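Local coordinates for 1-deoxy-D-xylulose 5-phosphate reductoisomerase (Moraxella catarrhalis, PDB 4ZQG), which catalyses the NAD(P)H-dependent rearrangement and reduction of 1-deoxy-D-xylulose 5-phosphate to 2-C-methyl-D-erythritol 4-phosphate, and is here bound to NADH, magnesium and the inhibitor fosmidomycin, at residues A[32-37]-A[95-100]; A[116-121]-A[141-146]; A[121-126]-A[288-293]; A[173-178]-A[243-248]. All blocks are in the same frame, centred on the assembly; numbering follows the deposited sequence.

Contact 1 (A[32-37]-A[95-100]); sequences RYRIHA and DEAVDT
In the Rossmann-type nucleotide-binding domain, strand 33-39 meets the turn that leads from helix 85-93 into strand 100-103, and the meeting is carried by His36 against Asp95, Ala97 and Val98. The His36 ring leaves its strand with CG anti to the backbone N (chi1 177°), which carries its NE2 over to the carboxylate. There NE2 donates a fairly straight hydrogen bond of 3.0 Å to Asp95 OD2, reaching the oxygen from above the carboxylate plane, with ring and carboxylate turned 80° against each other. Lys58 forms a salt bridge to the same oxygen, so OD2 has two partners.

Two methyl groups come obliquely against the rest of the ring: CE1 lies 3.7 Å from Ala97 CB, and CD2 comes within 3.3 Å of Val98 CG2. On the far nitrogen, ND1 receives weak bonds from both terminal nitrogens of Arg34, whose chain bends at chi3 (87°) to bring the guanidinium edge round to the imidazole. The other carboxylate oxygen serves the turn itself: Asp95 OD1 accepts from Ala97 N at 2.7 Å through its anti lone pair, while Val98 N bonds to Asp95 O. An Asx turn superposed on a type I beta turn is thus joined to the imidazole by a His-carboxylate hydrogen bond, at the entrance to a strand of the parallel Rossmann sheet.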
loop_
_atom_site.group_PDB
_atom_site.type_symbol
_atom_site.label_atom_id
_atom_site.label_comp_id
_atom_site.label_asym_id
_atom_site.label_seq_id
_atom_site.Cartn_x
_atom_site.Cartn_y
_atom_site.Cartn_z
ATOM N N ARG A 32 -11.638 -14.338 21.949
ATOM C CA ARG A 32 -10.498 -13.476 21.730
ATOM C C ARG A 32 -10.671 -12.181 22.537
ATOM O O ARG A 32 -9.715 -11.636 23.079
ATOM C CB ARG A 32 -10.413 -13.194 20.215
ATOM C CG ARG A 32 -9.058 -12.778 19.682
ATOM C CD ARG A 32 -8.985 -12.931 18.167
ATOM N NE ARG A 32 -7.675 -13.421 17.736
ATOM C CZ ARG A 32 -6.548 -12.703 17.764
ATOM N NH1 ARG A 32 -6.543 -11.441 18.202
ATOM N NH2 ARG A 32 -5.406 -13.251 17.357
ATOM N N TYR A 33 -11.906 -11.702 22.596
ATOM C CA TYR A 33 -12.253 -10.428 23.173
ATOM C C TYR A 33 -13.301 -10.654 24.238
ATOM O O TYR A 33 -14.140 -11.502 24.079
ATOM C CB TYR A 33 -12.808 -9.526 22.068
ATOM C CG TYR A 33 -11.796 -9.322 20.957
ATOM C CD1 TYR A 33 -10.632 -8.605 21.207
ATOM C CD2 TYR A 33 -11.981 -9.860 19.692
ATOM C CE1 TYR A 33 -9.673 -8.412 20.231
ATOM C CE2 TYR A 33 -11.017 -9.687 18.698
ATOM C CZ TYR A 33 -9.856 -8.950 18.977
ATOM O OH TYR A 33 -8.851 -8.745 18.049
ATOM N N ARG A 34 -13.224 -9.900 25.324
ATOM C CA ARG A 34 -14.206 -9.896 26.398
ATOM C C ARG A 34 -14.838 -8.504 26.433
ATOM O O ARG A 34 -14.119 -7.522 26.526
ATOM C CB ARG A 34 -13.505 -10.194 27.755
ATOM C CG ARG A 34 -14.388 -9.989 28.983
ATOM C CD ARG A 34 -13.753 -10.396 30.319
ATOM N NE ARG A 34 -12.970 -9.315 30.923
ATOM C CZ ARG A 34 -13.476 -8.245 31.531
ATOM N NH1 ARG A 34 -14.798 -8.067 31.639
ATOM N NH2 ARG A 34 -12.643 -7.336 32.027
ATOM N N ILE A 35 -16.162 -8.406 26.398
ATOM C CA ILE A 35 -16.817 -7.104 26.519
ATOM C C ILE A 35 -16.959 -6.699 27.978
ATOM O O ILE A 35 -17.685 -7.282 28.706
ATOM C CB ILE A 35 -18.222 -7.092 25.939
ATOM C CG1 ILE A 35 -18.261 -7.628 24.510
ATOM C CG2 ILE A 35 -18.787 -5.694 26.012
ATOM C CD1 ILE A 35 -17.225 -7.078 23.596
ATOM N N HIS A 36 -16.265 -5.676 28.407
ATOM C CA HIS A 36 -16.398 -5.208 29.751
ATOM C C HIS A 36 -17.456 -4.130 29.831
ATOM O O HIS A 36 -18.121 -4.030 30.845
ATOM C CB HIS A 36 -15.070 -4.675 30.208
ATOM C CG HIS A 36 -15.093 -4.086 31.570
ATOM N ND1 HIS A 36 -14.921 -4.844 32.706
ATOM C CD2 HIS A 36 -15.236 -2.804 31.979
ATOM C CE1 HIS A 36 -14.975 -4.050 33.761
ATOM N NE2 HIS A 36 -15.135 -2.807 33.343
ATOM N N ALA A 37 -17.634 -3.315 28.790
ATOM C CA ALA A 37 -18.631 -2.256 28.857
ATOM C C ALA A 37 -19.153 -1.834 27.515
ATOM O O ALA A 37 -18.502 -2.012 26.542
ATOM C CB ALA A 37 -18.083 -1.057 29.584
ATOM N N ASP A 95 -11.377 2.620 33.548
ATOM C CA ASP A 95 -11.596 1.484 34.394
ATOM C C ASP A 95 -10.347 0.608 34.390
ATOM O O ASP A 95 -9.812 0.242 33.332
ATOM C CB ASP A 95 -12.856 0.757 33.887
ATOM C CG ASP A 95 -13.305 -0.370 34.782
ATOM O OD1 ASP A 95 -12.435 -1.180 35.167
ATOM O OD2 ASP A 95 -14.544 -0.459 35.046
ATOM N N GLU A 96 -9.898 0.258 35.596
ATOM C CA GLU A 96 -8.674 -0.530 35.777
ATOM C C GLU A 96 -8.791 -1.857 35.035
ATOM O O GLU A 96 -7.814 -2.396 34.595
ATOM C CB GLU A 96 -8.369 -0.710 37.272
ATOM C CG GLU A 96 -7.179 -1.595 37.630
ATOM N N ALA A 97 -10.008 -2.346 34.848
ATOM C CA ALA A 97 -10.230 -3.658 34.236
ATOM C C ALA A 97 -10.372 -3.667 32.726
ATOM O O ALA A 97 -10.513 -4.740 32.145
ATOM C CB ALA A 97 -11.477 -4.300 34.855
ATOM N N VAL A 98 -10.372 -2.483 32.116
ATOM C CA VAL A 98 -10.506 -2.325 30.665
ATOM C C VAL A 98 -9.136 -2.234 30.001
ATOM O O VAL A 98 -8.326 -1.390 30.365
ATOM C CB VAL A 98 -11.244 -1.016 30.354
ATOM C CG1 VAL A 98 -11.242 -0.717 28.883
ATOM C CG2 VAL A 98 -12.661 -1.085 30.812
ATOM N N ASP A 99 -8.880 -3.064 28.998
ATOM C CA ASP A 99 -7.664 -2.936 28.193
ATOM C C ASP A 99 -7.867 -1.932 27.062
ATOM O O ASP A 99 -7.022 -1.084 26.831
ATOM C CB ASP A 99 -7.249 -4.272 27.549
ATOM C CG ASP A 99 -6.853 -5.341 28.560
ATOM O OD1 ASP A 99 -7.109 -6.523 28.281
ATOM O OD2 ASP A 99 -6.291 -5.033 29.626
ATOM N N THR A 100 -8.964 -2.040 26.333
ATOM C CA THR A 100 -9.096 -1.335 25.077
ATOM C C THR A 100 -10.373 -0.552 24.990
ATOM O O THR A 100 -11.391 -1.045 25.352
ATOM C CB THR A 100 -8.978 -2.315 23.899
ATOM O OG1 THR A 100 -7.688 -2.938 23.959
ATOM C CG2 THR A 100 -9.089 -1.585 22.533
#

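Contact 2 (A[116-121]-A[141-146]); sequences AAAGAG and KTAKKH
Ala118 meets Ala143 where helix 111-120 passes helix 130-146, and their small side chains allow a close approach. The short segments run nearly parallel, 24° apart, with axes 7.7 Å from each other. The methyl of Ala118 points at the neighbouring helix and is 4.0 Å from Ala143 CB, sitting also against the backbone of Ala143. Thr142 contributes its methyl branch: CG2, placed anti to the backbone N, lies 3.7 Å from Gly119 N and a similar distance from Gly119 CA, packing on bare main chain. Its hydroxyl OG1 turns back to its own helix and bonds to Leu138 O.

His146 lays its ring across the end of the first helix. One face receives Gly119 O, which stands 3.3 Å above the ring plane and off centre, near CG and CD2. The CB of His146 approaches Ala118 O at 3.5 Å. In the plane of the ring, ND1 turns back to Thr142 O in a weak hydrogen bond, which may limit the rotation of the imidazole. Beyond it, Gly121 CA passes 3.6 Å from His146 O; the positive phi of this glycine (78°) closes helix 111-120 in a Schellman motif.

The two helices flank strand 123-126 in the chain, helix 111-120 leading into it and helix 130-146 following it. Ala117 and Ala118 rest on Ile124 of that strand, while Ala116 and Ala117 also touch helix 85-93, so helix 111-120 packs between two helical neighbours on one face of the sheet.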
loop_
_atom_site.group_PDB
_atom_site.type_symbol
_atom_site.label_atom_id
_atom_site.label_comp_id
_atom_site.label_asym_id
_atom_site.label_seq_id
_atom_site.Cartn_x
_atom_site.Cartn_y
_atom_site.Cartn_z
ATOM N N ALA A 116 -10.033 10.768 29.195
ATOM C CA ALA A 116 -9.951 9.836 30.325
ATOM C C ALA A 116 -9.214 8.562 29.917
ATOM O O ALA A 116 -8.362 8.064 30.639
ATOM C CB ALA A 116 -11.352 9.489 30.841
ATOM N N ALA A 117 -9.563 8.032 28.753
ATOM C CA ALA A 117 -8.877 6.859 28.221
ATOM C C ALA A 117 -7.363 7.161 27.940
ATOM O O ALA A 117 -6.488 6.379 28.300
ATOM C CB ALA A 117 -9.588 6.363 26.970
ATOM N N ALA A 118 -7.046 8.294 27.341
ATOM C CA ALA A 118 -5.637 8.629 27.161
ATOM C C ALA A 118 -4.963 8.813 28.523
ATOM O O ALA A 118 -3.847 8.321 28.735
ATOM C CB ALA A 118 -5.471 9.852 26.283
ATOM N N GLY A 119 -5.668 9.440 29.463
ATOM C CA GLY A 119 -5.135 9.674 30.809
ATOM C C GLY A 119 -4.829 8.397 31.572
ATOM O O GLY A 119 -3.984 8.394 32.469
ATOM N N ALA A 120 -5.547 7.326 31.220
ATOM C CA ALA A 120 -5.491 6.044 31.915
ATOM C C ALA A 120 -4.546 5.100 31.224
ATOM O O ALA A 120 -4.324 3.975 31.680
ATOM C CB ALA A 120 -6.872 5.427 31.944
ATOM N N GLY A 121 -4.053 5.533 30.082
ATOM C CA GLY A 121 -3.054 4.807 29.373
ATOM C C GLY A 121 -3.647 3.643 28.640
ATOM O O GLY A 121 -3.079 2.577 28.668
ATOM N N LYS A 141 -0.769 14.688 23.583
ATOM C CA LYS A 141 0.159 14.982 24.698
ATOM C C LYS A 141 -0.170 14.054 25.845
ATOM O O LYS A 141 0.684 13.338 26.312
ATOM C CB LYS A 141 0.099 16.456 25.176
ATOM C CG LYS A 141 0.813 17.483 24.288
ATOM C CD LYS A 141 0.828 18.875 24.948
ATOM N N THR A 142 -1.444 14.046 26.246
ATOM C CA THR A 142 -1.922 13.234 27.375
ATOM C C THR A 142 -1.649 11.745 27.176
ATOM O O THR A 142 -1.175 11.056 28.092
ATOM C CB THR A 142 -3.429 13.464 27.643
ATOM O OG1 THR A 142 -3.667 14.861 27.930
ATOM C CG2 THR A 142 -3.898 12.592 28.810
ATOM N N ALA A 143 -1.938 11.268 25.969
ATOM C CA ALA A 143 -1.605 9.879 25.573
ATOM C C ALA A 143 -0.118 9.551 25.692
ATOM O O ALA A 143 0.252 8.545 26.319
ATOM C CB ALA A 143 -2.098 9.593 24.171
ATOM N N LYS A 144 0.727 10.418 25.123
ATOM C CA LYS A 144 2.176 10.211 25.197
ATOM C C LYS A 144 2.663 10.153 26.626
ATOM O O LYS A 144 3.409 9.247 27.008
ATOM C CB LYS A 144 2.940 11.258 24.375
ATOM C CG LYS A 144 2.972 10.915 22.888
ATOM C CD LYS A 144 3.862 11.843 22.102
ATOM C CE LYS A 144 3.639 11.673 20.613
ATOM N NZ LYS A 144 3.932 10.275 20.189
ATOM N N LYS A 145 2.198 11.108 27.416
ATOM C CA LYS A 145 2.532 11.189 28.831
ATOM C C LYS A 145 2.141 9.910 29.598
ATOM O O LYS A 145 2.884 9.458 30.445
ATOM C CB LYS A 145 1.891 12.456 29.452
ATOM C CG LYS A 145 2.218 12.700 30.924
ATOM C CD LYS A 145 1.832 14.097 31.391
ATOM C CE LYS A 145 1.758 14.173 32.918
ATOM N N HIS A 146 1.005 9.294 29.295
ATOM C CA HIS A 146 0.576 8.157 30.110
ATOM C C HIS A 146 0.710 6.771 29.501
ATOM O O HIS A 146 0.372 5.774 30.140
ATOM C CB HIS A 146 -0.829 8.399 30.581
ATOM C CG HIS A 146 -0.899 9.434 31.651
ATOM N ND1 HIS A 146 -1.116 10.771 31.382
ATOM C CD2 HIS A 146 -0.734 9.337 32.989
ATOM C CE1 HIS A 146 -1.114 11.448 32.515
ATOM N NE2 HIS A 146 -0.886 10.600 33.504
#

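Contact 3 (A[121-126]-A[288-293]); sequences GKRILL and LAYPER
Arg123 projects from strand 123-126 to Tyr290, just beyond the end of helix 281-289, and grips its main-chain carbonyl. The side chain is extended from CG to NE, with CG anti to the backbone N (chi1 176°). This reach brings the guanidinium end-on to Tyr290 O, with NH1 and NH2 each donating a hydrogen bond of 2.9 Å. Both bonds are bent, and the oxygen lies in the guanidinium plane. Seen from the carbonyl, NH1 stands well above its plane, whereas NH2 is tilted only 16° from it. NH2 also lies 3.0 Å from Leu288 O and makes a weak bond to Ala287 O.

Tyr290 has its own CG anti to the backbone N, and CB sits 3.7 Å from Arg123 NH2 while the ring leads off to Tyr161, which it meets edge-to-face, and its hydroxyl bonds to Gln169. The following peptide, to Pro291, is cis, and Pro291 CB lies over one face of the tyrosine ring. Two residues along the strand, Leu125 crosses Leu288 at about a right angle, their CD2 methyls 3.6 Å apart.

Polar and apolar contacts together tie the nucleotide-binding sheet to a segment whose Glu292 and Arg293 bond to the second subunit. A positively charged group thus meets carbonyl oxygens at the C-terminal end of a helix, where the helix dipole would probably favour it.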
loop_
_atom_site.group_PDB
_atom_site.type_symbol
_atom_site.label_atom_id
_atom_site.label_comp_id
_atom_site.label_asym_id
_atom_site.label_seq_id
_atom_site.Cartn_x
_atom_site.Cartn_y
_atom_site.Cartn_z
ATOM N N GLY A 121 -4.053 5.533 30.082
ATOM C CA GLY A 121 -3.054 4.807 29.373
ATOM C C GLY A 121 -3.647 3.643 28.640
ATOM O O GLY A 121 -3.079 2.577 28.668
ATOM N N LYS A 122 -4.764 3.823 27.961
ATOM C CA LYS A 122 -5.402 2.665 27.370
ATOM C C LYS A 122 -4.989 2.514 25.924
ATOM O O LYS A 122 -4.432 3.420 25.331
ATOM C CB LYS A 122 -6.939 2.756 27.433
ATOM C CG LYS A 122 -7.565 2.840 28.809
ATOM C CD LYS A 122 -7.409 1.550 29.558
ATOM C CE LYS A 122 -7.913 1.742 30.969
ATOM N NZ LYS A 122 -7.341 0.698 31.869
ATOM N N ARG A 123 -5.290 1.358 25.356
ATOM C CA ARG A 123 -5.284 1.207 23.928
ATOM C C ARG A 123 -6.579 1.769 23.438
ATOM O O ARG A 123 -7.617 1.333 23.880
ATOM C CB ARG A 123 -5.156 -0.258 23.573
ATOM C CG ARG A 123 -5.227 -0.566 22.098
ATOM C CD ARG A 123 -4.568 -1.920 21.897
ATOM N NE ARG A 123 -5.071 -2.563 20.699
ATOM C CZ ARG A 123 -4.330 -3.264 19.849
ATOM N NH1 ARG A 123 -3.019 -3.430 20.052
ATOM N NH2 ARG A 123 -4.903 -3.789 18.765
ATOM N N ILE A 124 -6.527 2.762 22.567
ATOM C CA ILE A 124 -7.714 3.467 22.128
ATOM C C ILE A 124 -7.885 3.297 20.624
ATOM O O ILE A 124 -6.992 3.637 19.873
ATOM C CB ILE A 124 -7.573 4.979 22.394
ATOM C CG1 ILE A 124 -7.173 5.257 23.841
ATOM C CG2 ILE A 124 -8.825 5.730 21.991
ATOM C CD1 ILE A 124 -7.155 6.720 24.184
ATOM N N LEU A 125 -9.059 2.852 20.200
ATOM C CA LEU A 125 -9.399 2.716 18.819
ATOM C C LEU A 125 -10.327 3.858 18.454
ATOM O O LEU A 125 -11.494 3.876 18.839
ATOM C CB LEU A 125 -10.122 1.385 18.584
ATOM C CG LEU A 125 -9.300 0.110 18.435
ATOM C CD1 LEU A 125 -8.179 0.021 19.442
ATOM C CD2 LEU A 125 -10.168 -1.112 18.572
ATOM N N LEU A 126 -9.829 4.794 17.653
ATOM C CA LEU A 126 -10.485 6.069 17.508
ATOM C C LEU A 126 -11.326 6.151 16.279
ATOM O O LEU A 126 -10.850 6.095 15.188
ATOM C CB LEU A 126 -9.443 7.169 17.506
ATOM C CG LEU A 126 -10.017 8.553 17.713
ATOM C CD1 LEU A 126 -10.584 8.688 19.096
ATOM C CD2 LEU A 126 -8.920 9.559 17.511
ATOM N N LEU A 288 -8.369 -3.689 15.933
ATOM C CA LEU A 288 -8.576 -4.607 17.038
ATOM C C LEU A 288 -7.463 -5.607 17.196
ATOM O O LEU A 288 -7.009 -5.877 18.305
ATOM C CB LEU A 288 -9.854 -5.396 16.876
ATOM C CG LEU A 288 -11.122 -4.702 17.374
ATOM C CD1 LEU A 288 -12.321 -5.517 16.955
ATOM C CD2 LEU A 288 -11.101 -4.544 18.879
ATOM N N ALA A 289 -7.029 -6.212 16.106
ATOM C CA ALA A 289 -6.088 -7.294 16.247
ATOM C C ALA A 289 -4.648 -6.830 16.232
ATOM O O ALA A 289 -3.777 -7.607 16.560
ATOM C CB ALA A 289 -6.325 -8.313 15.187
ATOM N N TYR A 290 -4.396 -5.568 15.881
ATOM C CA TYR A 290 -3.031 -5.076 15.690
ATOM C C TYR A 290 -2.137 -5.476 16.864
ATOM O O TYR A 290 -2.579 -5.408 18.012
ATOM C CB TYR A 290 -3.056 -3.561 15.534
ATOM C CG TYR A 290 -1.719 -2.966 15.249
ATOM C CD1 TYR A 290 -1.363 -2.609 13.960
ATOM C CD2 TYR A 290 -0.793 -2.739 16.279
ATOM C CE1 TYR A 290 -0.107 -2.066 13.706
ATOM C CE2 TYR A 290 0.441 -2.185 16.021
ATOM C CZ TYR A 290 0.776 -1.854 14.732
ATOM O OH TYR A 290 2.016 -1.324 14.458
ATOM N N PRO A 291 -0.890 -5.912 16.620
ATOM C CA PRO A 291 -0.236 -5.998 15.325
ATOM C C PRO A 291 -0.549 -7.278 14.518
ATOM O O PRO A 291 0.004 -7.491 13.435
ATOM C CB PRO A 291 1.225 -6.011 15.729
ATOM C CG PRO A 291 1.207 -6.851 16.965
ATOM C CD PRO A 291 -0.058 -6.517 17.674
ATOM N N GLU A 292 -1.397 -8.137 15.052
ATOM C CA GLU A 292 -1.875 -9.270 14.292
ATOM C C GLU A 292 -3.026 -8.878 13.347
ATOM O O GLU A 292 -3.439 -7.713 13.292
ATOM C CB GLU A 292 -2.332 -10.351 15.237
ATOM C CG GLU A 292 -1.259 -10.910 16.135
ATOM C CD GLU A 292 -1.779 -12.137 16.870
ATOM O OE1 GLU A 292 -2.947 -12.145 17.315
ATOM O OE2 GLU A 292 -1.034 -13.121 16.989
ATOM N N ARG A 293 -3.504 -9.857 12.582
ATOM C CA ARG A 293 -4.671 -9.658 11.748
ATOM C C ARG A 293 -5.605 -10.836 11.881
ATOM O O ARG A 293 -5.179 -11.938 12.215
ATOM C CB ARG A 293 -4.273 -9.496 10.283
ATOM C CG ARG A 293 -3.288 -8.360 10.020
ATOM C CD ARG A 293 -3.620 -7.702 8.715
ATOM N NE ARG A 293 -2.707 -6.624 8.365
ATOM C CZ ARG A 293 -3.047 -5.540 7.673
ATOM N NH1 ARG A 293 -4.303 -5.337 7.262
ATOM N NH2 ARG A 293 -2.144 -4.642 7.410
#

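Contact 4 (A[173-178]-A[243-248]); sequences TAIHHT and FDLKEH
His176, in the loop after helix 166-170, reaches Asp244 just past the end of helix 230-243. From CB the chain turns with CG anti to the carbonyl carbon (chi1 -56°), and the ring then swings across to the aspartate. Its CD2 passes 3.4 Å from Asp244 OD1. CE1, on the other side of the tip, lies 3.0 Å from Asp244 O and somewhat farther from Leu245 CD2. Between them NE2 donates a hydrogen bond to Asp244 OD1 at 2.8 Å, the oxygen lying in the ring plane; the main-chain Asp244 O is equally near this nitrogen. The bond meets OD1 from above the carboxylate plane, and the two planes stand 83° apart.

The His-carboxylate pair thus joins the loop preceding strand 182-189 to the one preceding strand 250-254, two parallel neighbours in the mixed four-stranded sheet of the central domain. Asp244 has positive phi (60°) as the chain leaves the helix, and its side chain points to the histidine loop, where Thr173 CG2 also approaches OD1.

Ile175 backs the imidazole: its CG2 sits over the centre of one face of the His176 ring. The same methyl lies 3.5 Å from Phe243 O and 4.0 Å from Leu245 CD2, the isoleucine and leucine side chains crossing at about a right angle. Ile175 also packs on Ile182 and Ile168, and both Phe243 and Leu245 rest on Leu185.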
loop_
_atom_site.group_PDB
_atom_site.type_symbol
_atom_site.label_atom_id
_atom_site.label_comp_id
_atom_site.label_asym_id
_atom_site.label_seq_id
_atom_site.Cartn_x
_atom_site.Cartn_y
_atom_site.Cartn_z
ATOM N N THR A 173 6.309 10.751 15.923
ATOM C CA THR A 173 7.298 11.810 15.746
ATOM C C THR A 173 8.465 11.350 14.895
ATOM O O THR A 173 9.138 12.178 14.294
ATOM C CB THR A 173 7.865 12.306 17.089
ATOM O OG1 THR A 173 8.439 11.200 17.778
ATOM C CG2 THR A 173 6.777 12.916 17.924
ATOM N N ALA A 174 8.683 10.033 14.859
ATOM C CA ALA A 174 9.654 9.398 13.984
ATOM C C ALA A 174 9.479 9.778 12.516
ATOM O O ALA A 174 10.437 9.671 11.741
ATOM C CB ALA A 174 9.588 7.886 14.119
ATOM N N ILE A 175 8.284 10.215 12.124
ATOM C CA ILE A 175 8.024 10.657 10.752
ATOM C C ILE A 175 8.804 11.886 10.304
ATOM O O ILE A 175 8.754 12.255 9.133
ATOM C CB ILE A 175 6.538 10.980 10.557
ATOM C CG1 ILE A 175 6.153 10.908 9.093
ATOM C CG2 ILE A 175 6.187 12.355 11.119
ATOM C CD1 ILE A 175 4.675 10.933 8.833
ATOM N N HIS A 176 9.485 12.575 11.208
ATOM C CA HIS A 176 10.272 13.739 10.781
ATOM C C HIS A 176 11.702 13.360 10.517
ATOM O O HIS A 176 12.443 14.172 10.038
ATOM C CB HIS A 176 10.206 14.867 11.807
ATOM C CG HIS A 176 8.807 15.304 12.113
ATOM N ND1 HIS A 176 8.089 16.114 11.262
ATOM C CD2 HIS A 176 7.995 15.043 13.166
ATOM C CE1 HIS A 176 6.899 16.348 11.783
ATOM N NE2 HIS A 176 6.817 15.708 12.938
ATOM N N HIS A 177 12.079 12.140 10.843
ATOM C CA HIS A 177 13.387 11.612 10.510
ATOM C C HIS A 177 13.324 11.310 9.000
ATOM O O HIS A 177 12.456 10.561 8.542
ATOM C CB HIS A 177 13.655 10.365 11.346
ATOM C CG HIS A 177 15.086 9.944 11.404
ATOM N ND1 HIS A 177 16.044 10.334 10.478
ATOM C CD2 HIS A 177 15.721 9.113 12.264
ATOM C CE1 HIS A 177 17.206 9.782 10.782
ATOM N NE2 HIS A 177 17.036 9.025 11.853
ATOM N N THR A 178 14.194 11.951 8.219
ATOM C CA THR A 178 14.037 11.986 6.768
ATOM C C THR A 178 14.435 10.663 6.108
ATOM O O THR A 178 14.077 10.428 4.961
ATOM C CB THR A 178 14.801 13.183 6.129
ATOM O OG1 THR A 178 16.197 13.015 6.302
ATOM C CG2 THR A 178 14.401 14.529 6.758
ATOM N N PHE A 243 -0.631 11.943 12.804
ATOM C CA PHE A 243 0.623 11.639 12.158
ATOM C C PHE A 243 1.667 12.736 12.337
ATOM O O PHE A 243 2.748 12.663 11.781
ATOM C CB PHE A 243 0.339 11.376 10.702
ATOM C CG PHE A 243 -0.669 10.306 10.499
ATOM C CD1 PHE A 243 -1.849 10.560 9.840
ATOM C CD2 PHE A 243 -0.430 9.043 10.977
ATOM C CE1 PHE A 243 -2.782 9.564 9.663
ATOM C CE2 PHE A 243 -1.330 8.048 10.766
ATOM C CZ PHE A 243 -2.519 8.321 10.125
ATOM N N ASP A 244 1.335 13.708 13.173
ATOM C CA ASP A 244 2.245 14.722 13.629
ATOM C C ASP A 244 2.831 15.576 12.499
ATOM O O ASP A 244 4.020 15.857 12.496
ATOM C CB ASP A 244 3.344 14.103 14.460
ATOM C CG ASP A 244 4.036 15.110 15.280
ATOM O OD1 ASP A 244 5.283 15.154 15.240
ATOM O OD2 ASP A 244 3.334 15.939 15.902
ATOM N N LEU A 245 1.952 16.010 11.589
ATOM C CA LEU A 245 2.293 16.833 10.448
ATOM C C LEU A 245 1.462 18.111 10.424
ATOM O O LEU A 245 0.521 18.260 11.218
ATOM C CB LEU A 245 1.972 16.052 9.187
ATOM C CG LEU A 245 2.702 14.730 8.985
ATOM C CD1 LEU A 245 2.164 14.061 7.744
ATOM C CD2 LEU A 245 4.210 14.926 8.829
ATOM N N LYS A 246 1.761 19.007 9.484
ATOM C CA LYS A 246 0.969 20.217 9.237
ATOM C C LYS A 246 0.206 20.057 7.950
ATOM O O LYS A 246 0.490 19.178 7.186
ATOM C CB LYS A 246 1.847 21.456 9.146
ATOM C CG LYS A 246 2.808 21.625 10.300
ATOM C CD LYS A 246 2.090 22.088 11.529
ATOM C CE LYS A 246 3.066 22.280 12.661
ATOM N NZ LYS A 246 2.276 22.836 13.785
ATOM N N GLU A 247 -0.792 20.888 7.718
ATOM C CA GLU A 247 -1.716 20.649 6.616
ATOM C C GLU A 247 -1.077 20.673 5.234
ATOM O O GLU A 247 -1.580 20.032 4.336
ATOM C CB GLU A 247 -2.926 21.602 6.646
ATOM C CG GLU A 247 -2.615 23.096 6.659
ATOM C CD GLU A 247 -1.959 23.607 5.373
ATOM O OE1 GLU A 247 -2.379 23.149 4.296
ATOM O OE2 GLU A 247 -1.049 24.482 5.436
ATOM N N HIS A 248 -0.007 21.429 5.047
ATOM C CA HIS A 248 0.637 21.508 3.718
ATOM C C HIS A 248 1.106 20.118 3.280
ATOM O O HIS A 248 0.985 19.770 2.119
ATOM C CB HIS A 248 1.779 22.549 3.668
ATOM C CG HIS A 248 2.911 22.240 4.574
ATOM N ND1 HIS A 248 4.020 21.545 4.162
ATOM C CD2 HIS A 248 3.085 22.471 5.891
ATOM C CE1 HIS A 248 4.839 21.366 5.180
ATOM N NE2 HIS A 248 4.292 21.920 6.244
#

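Overall arrangement
From the N terminus, contact 1 closes first, bringing strand 33-39 to the turn before strand 100-103 within the nucleotide-binding sheet. Contact 2 follows in series, pairing the helices on either side of strand 123-126 in the chain. Contact 3 starts from that strand, shares Gly121 with contact 2 and crosses it, then spans 161 intervening residues to 288-293. Contact 4 is nested inside this long loop and joins two loops of the central domain. Contacts 1 and 3 touch directly, through the Arg32-Glu292 salt bridge and Lys122 NZ at Val98 O; the first ties the returning chain to the residue just before strand 33-39, the second joins the ends of neighbouring strands within the nucleotide-binding domain.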